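PDB 3NNG: uncharacterized protein from Bacteroides fragilis, which is of unknown function but has an F5/8 type C domain that binds calcium and may, as in related domains, bind carbohydrate. Local coordinates for residues Y89-K97 / T108-F118. The protein carries 1 engineered substitution. Sequence-based numbering, arbitrary orientation.
Sequences YNLRSAEIK and TYPRVLTFRNF
Arg92 reaches across to the chain at Phe115 and Asn117. Its NE donates to Phe115 O at 2.8 Å, almost straight (171°) and in the guanidinium plane. NH2 bonds Asn117 OD1, also at 2.8 Å, but more bent (130°). The side chain gets there by bending at chi2 (-52°) and chi3. The two bonds fix the rotation of the guanidinium group. Arg92 O accepts from Phe115 N, so backbone and side chain both hold Phe115. The Phe115 ring turns inward, where Leu91 CD1 meets its CE2 at 3.6 Å. Phe77 and Val79 of strand 71-79 also touch the ring. The segments belong to a beta hairpin of strands 93-100 and 107-114, part of the antiparallel beta sandwich expected of an F5/8 type C domain. At Arg92 and Ser93 the chain makes a classic beta bulge opposite Thr144 of strand 124-144. Ala94 and Leu113 form a hydrogen-bonded pair. Pairing then lapses, as strand 107-114 carries two extra residues. There water 2 accepts from Ile96 N and donates to the carbonyls of Tyr109 and Arg111. Pairing resumes at Lys97 and Thr108, a non-hydrogen-bonded pair. Their side chains run side by side, Thr108 OG1 in van der Waals contact with Lys97 CE.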
loop_
_atom_site.group_PDB
_atom_site.type_symbol
_atom_site.label_atom_id
_atom_site.label_comp_id
_atom_site.label_asym_id
_atom_site.label_seq_id
_atom_site.Cartn_x
_atom_site.Cartn_y
_atom_site.Cartn_z
ATOM N N TYR A 89 15.600 -0.526 -3.052
ATOM C CA TYR A 89 14.652 -0.625 -1.928
ATOM C C TYR A 89 13.180 -0.488 -2.313
ATOM O O TYR A 89 12.306 -0.526 -1.453
ATOM C CB TYR A 89 15.012 0.364 -0.818
ATOM C CG TYR A 89 16.440 0.170 -0.350
ATOM C CD1 TYR A 89 16.828 -1.027 0.245
ATOM C CD2 TYR A 89 17.403 1.159 -0.529
ATOM C CE1 TYR A 89 18.123 -1.232 0.663
ATOM C CE2 TYR A 89 18.719 0.957 -0.112
ATOM C CZ TYR A 89 19.062 -0.242 0.486
ATOM O OH TYR A 89 20.343 -0.481 0.919
ATOM N N ASN A 90 12.895 -0.324 -3.603
ATOM C CA ASN A 90 11.506 -0.346 -4.049
ATOM C C ASN A 90 10.877 -1.703 -3.710
ATOM O O ASN A 90 11.572 -2.717 -3.661
ATOM C CB ASN A 90 11.409 -0.096 -5.552
ATOM C CG ASN A 90 11.820 1.307 -5.944
ATOM O OD1 ASN A 90 12.089 1.568 -7.117
ATOM N ND2 ASN A 90 11.863 2.224 -4.972
ATOM N N LEU A 91 9.564 -1.706 -3.501
ATOM C CA LEU A 91 8.817 -2.903 -3.116
ATOM C C LEU A 91 8.882 -3.959 -4.215
ATOM O O LEU A 91 8.645 -3.662 -5.378
ATOM C CB LEU A 91 7.353 -2.539 -2.888
ATOM C CG LEU A 91 6.502 -3.171 -1.783
ATOM C CD1 LEU A 91 5.042 -3.204 -2.230
ATOM C CD2 LEU A 91 6.973 -4.541 -1.331
ATOM N N ARG A 92 9.156 -5.197 -3.825
ATOM C CA ARG A 92 9.324 -6.304 -4.753
ATOM C C ARG A 92 8.148 -7.289 -4.643
ATOM O O ARG A 92 7.591 -7.729 -5.654
ATOM C CB ARG A 92 10.617 -7.037 -4.408
ATOM C CG ARG A 92 11.520 -7.327 -5.552
ATOM C CD ARG A 92 10.799 -8.016 -6.678
ATOM N NE ARG A 92 10.903 -7.198 -7.875
ATOM C CZ ARG A 92 12.055 -6.817 -8.414
ATOM N NH1 ARG A 92 13.205 -7.195 -7.869
ATOM N NH2 ARG A 92 12.055 -6.060 -9.502
ATOM N N SER A 93 7.787 -7.651 -3.416
ATOM C CA SER A 93 6.657 -8.559 -3.201
ATOM C C SER A 93 5.895 -8.244 -1.912
ATOM O O SER A 93 6.478 -7.805 -0.920
ATOM C CB SER A 93 7.132 -10.019 -3.191
ATOM O OG SER A 93 8.090 -10.236 -2.167
ATOM N N ALA A 94 4.589 -8.477 -1.925
ATOM C CA ALA A 94 3.767 -8.151 -0.766
ATOM C C ALA A 94 2.605 -9.097 -0.658
ATOM O O ALA A 94 2.242 -9.770 -1.626
ATOM C CB ALA A 94 3.239 -6.705 -0.849
ATOM N N GLU A 95 2.023 -9.111 0.533
ATOM C CA GLU A 95 0.802 -9.835 0.814
ATOM C C GLU A 95 -0.218 -8.841 1.364
ATOM O O GLU A 95 0.145 -7.892 2.062
ATOM C CB GLU A 95 1.076 -10.928 1.836
ATOM C CG GLU A 95 -0.013 -11.962 1.942
ATOM C CD GLU A 95 0.514 -13.372 1.754
ATOM O OE1 GLU A 95 1.725 -13.590 1.997
ATOM O OE2 GLU A 95 -0.285 -14.257 1.367
ATOM N N ILE A 96 -1.487 -9.059 1.039
ATOM C CA ILE A 96 -2.566 -8.147 1.413
ATOM C C ILE A 96 -3.541 -8.798 2.396
ATOM O O ILE A 96 -3.927 -9.946 2.214
ATOM C CB ILE A 96 -3.381 -7.715 0.163
ATOM C CG1 ILE A 96 -2.522 -6.877 -0.790
ATOM C CG2 ILE A 96 -4.634 -6.958 0.567
ATOM C CD1 ILE A 96 -1.922 -5.647 -0.157
ATOM N N LYS A 97 -3.944 -8.051 3.425
ATOM C CA LYS A 97 -5.068 -8.437 4.273
ATOM C C LYS A 97 -6.077 -7.298 4.307
ATOM O O LYS A 97 -5.695 -6.130 4.340
ATOM C CB LYS A 97 -4.621 -8.763 5.704
ATOM C CG LYS A 97 -3.629 -9.916 5.807
ATOM C CD LYS A 97 -3.493 -10.405 7.245
ATOM C CE LYS A 97 -3.188 -11.901 7.291
ATOM N NZ LYS A 97 -1.896 -12.292 6.645
ATOM N N THR A 108 -7.258 -12.774 4.539
ATOM C CA THR A 108 -6.014 -12.661 3.778
ATOM C C THR A 108 -6.281 -12.949 2.306
ATOM O O THR A 108 -6.972 -13.905 1.971
ATOM C CB THR A 108 -4.942 -13.654 4.276
ATOM O OG1 THR A 108 -4.977 -13.727 5.702
ATOM C CG2 THR A 108 -3.550 -13.219 3.829
ATOM N N TYR A 109 -5.747 -12.114 1.429
ATOM C CA TYR A 109 -5.827 -12.379 -0.001
ATOM C C TYR A 109 -4.750 -13.424 -0.297
ATOM O O TYR A 109 -3.585 -13.215 0.020
ATOM C CB TYR A 109 -5.592 -11.089 -0.788
ATOM C CG TYR A 109 -5.852 -11.210 -2.265
ATOM C CD1 TYR A 109 -7.135 -11.438 -2.753
ATOM C CD2 TYR A 109 -4.820 -11.087 -3.176
ATOM C CE1 TYR A 109 -7.370 -11.539 -4.118
ATOM C CE2 TYR A 109 -5.042 -11.192 -4.530
ATOM C CZ TYR A 109 -6.310 -11.419 -5.001
ATOM O OH TYR A 109 -6.507 -11.515 -6.363
ATOM N N PRO A 110 -5.140 -14.564 -0.880
ATOM C CA PRO A 110 -4.282 -15.758 -0.897
ATOM C C PRO A 110 -3.184 -15.768 -1.959
ATOM O O PRO A 110 -2.628 -16.836 -2.212
ATOM C CB PRO A 110 -5.276 -16.883 -1.188
ATOM C CG PRO A 110 -6.304 -16.238 -2.029
ATOM C CD PRO A 110 -6.415 -14.799 -1.579
ATOM N N ARG A 111 -2.878 -14.625 -2.567
ATOM C CA ARG A 111 -1.830 -14.560 -3.591
ATOM C C ARG A 111 -0.752 -13.552 -3.207
ATOM O O ARG A 111 -1.061 -12.404 -2.875
ATOM C CB ARG A 111 -2.423 -14.132 -4.947
ATOM C CG ARG A 111 -3.521 -15.027 -5.523
ATOM C CD ARG A 111 -3.039 -16.459 -5.663
ATOM N NE ARG A 111 -3.479 -17.090 -6.908
ATOM C CZ ARG A 111 -2.753 -17.128 -8.023
ATOM N NH1 ARG A 111 -1.551 -16.560 -8.057
ATOM N NH2 ARG A 111 -3.226 -17.735 -9.104
ATOM N N VAL A 112 0.512 -13.955 -3.275
ATOM C CA VAL A 112 1.600 -12.988 -3.176
ATOM C C VAL A 112 1.563 -12.060 -4.397
ATOM O O VAL A 112 1.512 -12.526 -5.525
ATOM C CB VAL A 112 2.974 -13.683 -3.121
ATOM C CG1 VAL A 112 4.094 -12.664 -3.264
ATOM C CG2 VAL A 112 3.129 -14.488 -1.829
ATOM N N LEU A 113 1.568 -10.749 -4.180
ATOM C CA LEU A 113 1.683 -9.811 -5.290
ATOM C C LEU A 113 3.163 -9.496 -5.513
ATOM O O LEU A 113 3.895 -9.234 -4.550
ATOM C CB LEU A 113 0.900 -8.521 -5.027
ATOM C CG LEU A 113 -0.630 -8.583 -4.849
ATOM C CD1 LEU A 113 -1.275 -9.464 -5.906
ATOM C CD2 LEU A 113 -0.983 -9.087 -3.488
ATOM N N THR A 114 3.588 -9.540 -6.779
ATOM C CA THR A 114 4.970 -9.290 -7.172
ATOM C C THR A 114 5.037 -8.096 -8.114
ATOM O O THR A 114 4.175 -7.934 -8.971
ATOM C CB THR A 114 5.567 -10.509 -7.900
ATOM O OG1 THR A 114 5.691 -11.595 -6.978
ATOM C CG2 THR A 114 6.932 -10.176 -8.473
ATOM N N PHE A 115 6.056 -7.264 -7.955
ATOM C CA PHE A 115 6.198 -6.062 -8.769
ATOM C C PHE A 115 7.497 -6.110 -9.550
ATOM O O PHE A 115 8.481 -6.666 -9.077
ATOM C CB PHE A 115 6.160 -4.814 -7.879
ATOM C CG PHE A 115 4.894 -4.699 -7.086
ATOM C CD1 PHE A 115 3.731 -4.216 -7.676
ATOM C CD2 PHE A 115 4.845 -5.127 -5.771
ATOM C CE1 PHE A 115 2.567 -4.147 -6.958
ATOM C CE2 PHE A 115 3.664 -5.054 -5.049
ATOM C CZ PHE A 115 2.535 -4.563 -5.638
ATOM N N ARG A 116 7.499 -5.529 -10.745
ATOM C CA ARG A 116 8.725 -5.408 -11.532
ATOM C C ARG A 116 9.430 -4.104 -11.183
ATOM O O ARG A 116 8.948 -3.322 -10.364
ATOM C CB ARG A 116 8.421 -5.408 -13.032
ATOM C CG ARG A 116 7.217 -6.234 -13.454
ATOM C CD ARG A 116 7.319 -6.619 -14.929
ATOM N NE ARG A 116 6.019 -6.834 -15.566
ATOM C CZ ARG A 116 5.105 -7.714 -15.158
ATOM N NH1 ARG A 116 5.328 -8.472 -14.090
ATOM N NH2 ARG A 116 3.959 -7.830 -15.817
ATOM N N ASN A 117 10.565 -3.861 -11.822
ATOM C CA ASN A 117 11.235 -2.577 -11.683
ATOM C C ASN A 117 10.308 -1.435 -12.074
ATOM O O ASN A 117 9.687 -1.454 -13.141
ATOM C CB ASN A 117 12.517 -2.543 -12.508
ATOM C CG ASN A 117 13.565 -3.500 -11.974
ATOM O OD1 ASN A 117 13.390 -4.094 -10.907
ATOM N ND2 ASN A 117 14.657 -3.656 -12.712
ATOM N N PHE A 118 10.207 -0.446 -11.194
ATOM C CA PHE A 118 9.363 0.702 -11.450
ATOM C C PHE A 118 9.968 1.590 -12.539
ATOM O O PHE A 118 11.184 1.634 -12.707
ATOM C CB PHE A 118 9.140 1.487 -10.156
ATOM C CG PHE A 118 8.328 0.735 -9.138
ATOM C CD1 PHE A 118 6.940 0.826 -9.134
ATOM C CD2 PHE A 118 8.947 -0.097 -8.217
ATOM C CE1 PHE A 118 6.185 0.114 -8.208
ATOM C CE2 PHE A 118 8.201 -0.807 -7.295
ATOM C CZ PHE A 118 6.811 -0.706 -7.296
HETATM O O HOH W 1 10.047 -4.024 -7.733
HETATM O O HOH W 2 -1.897 -11.262 -0.427
#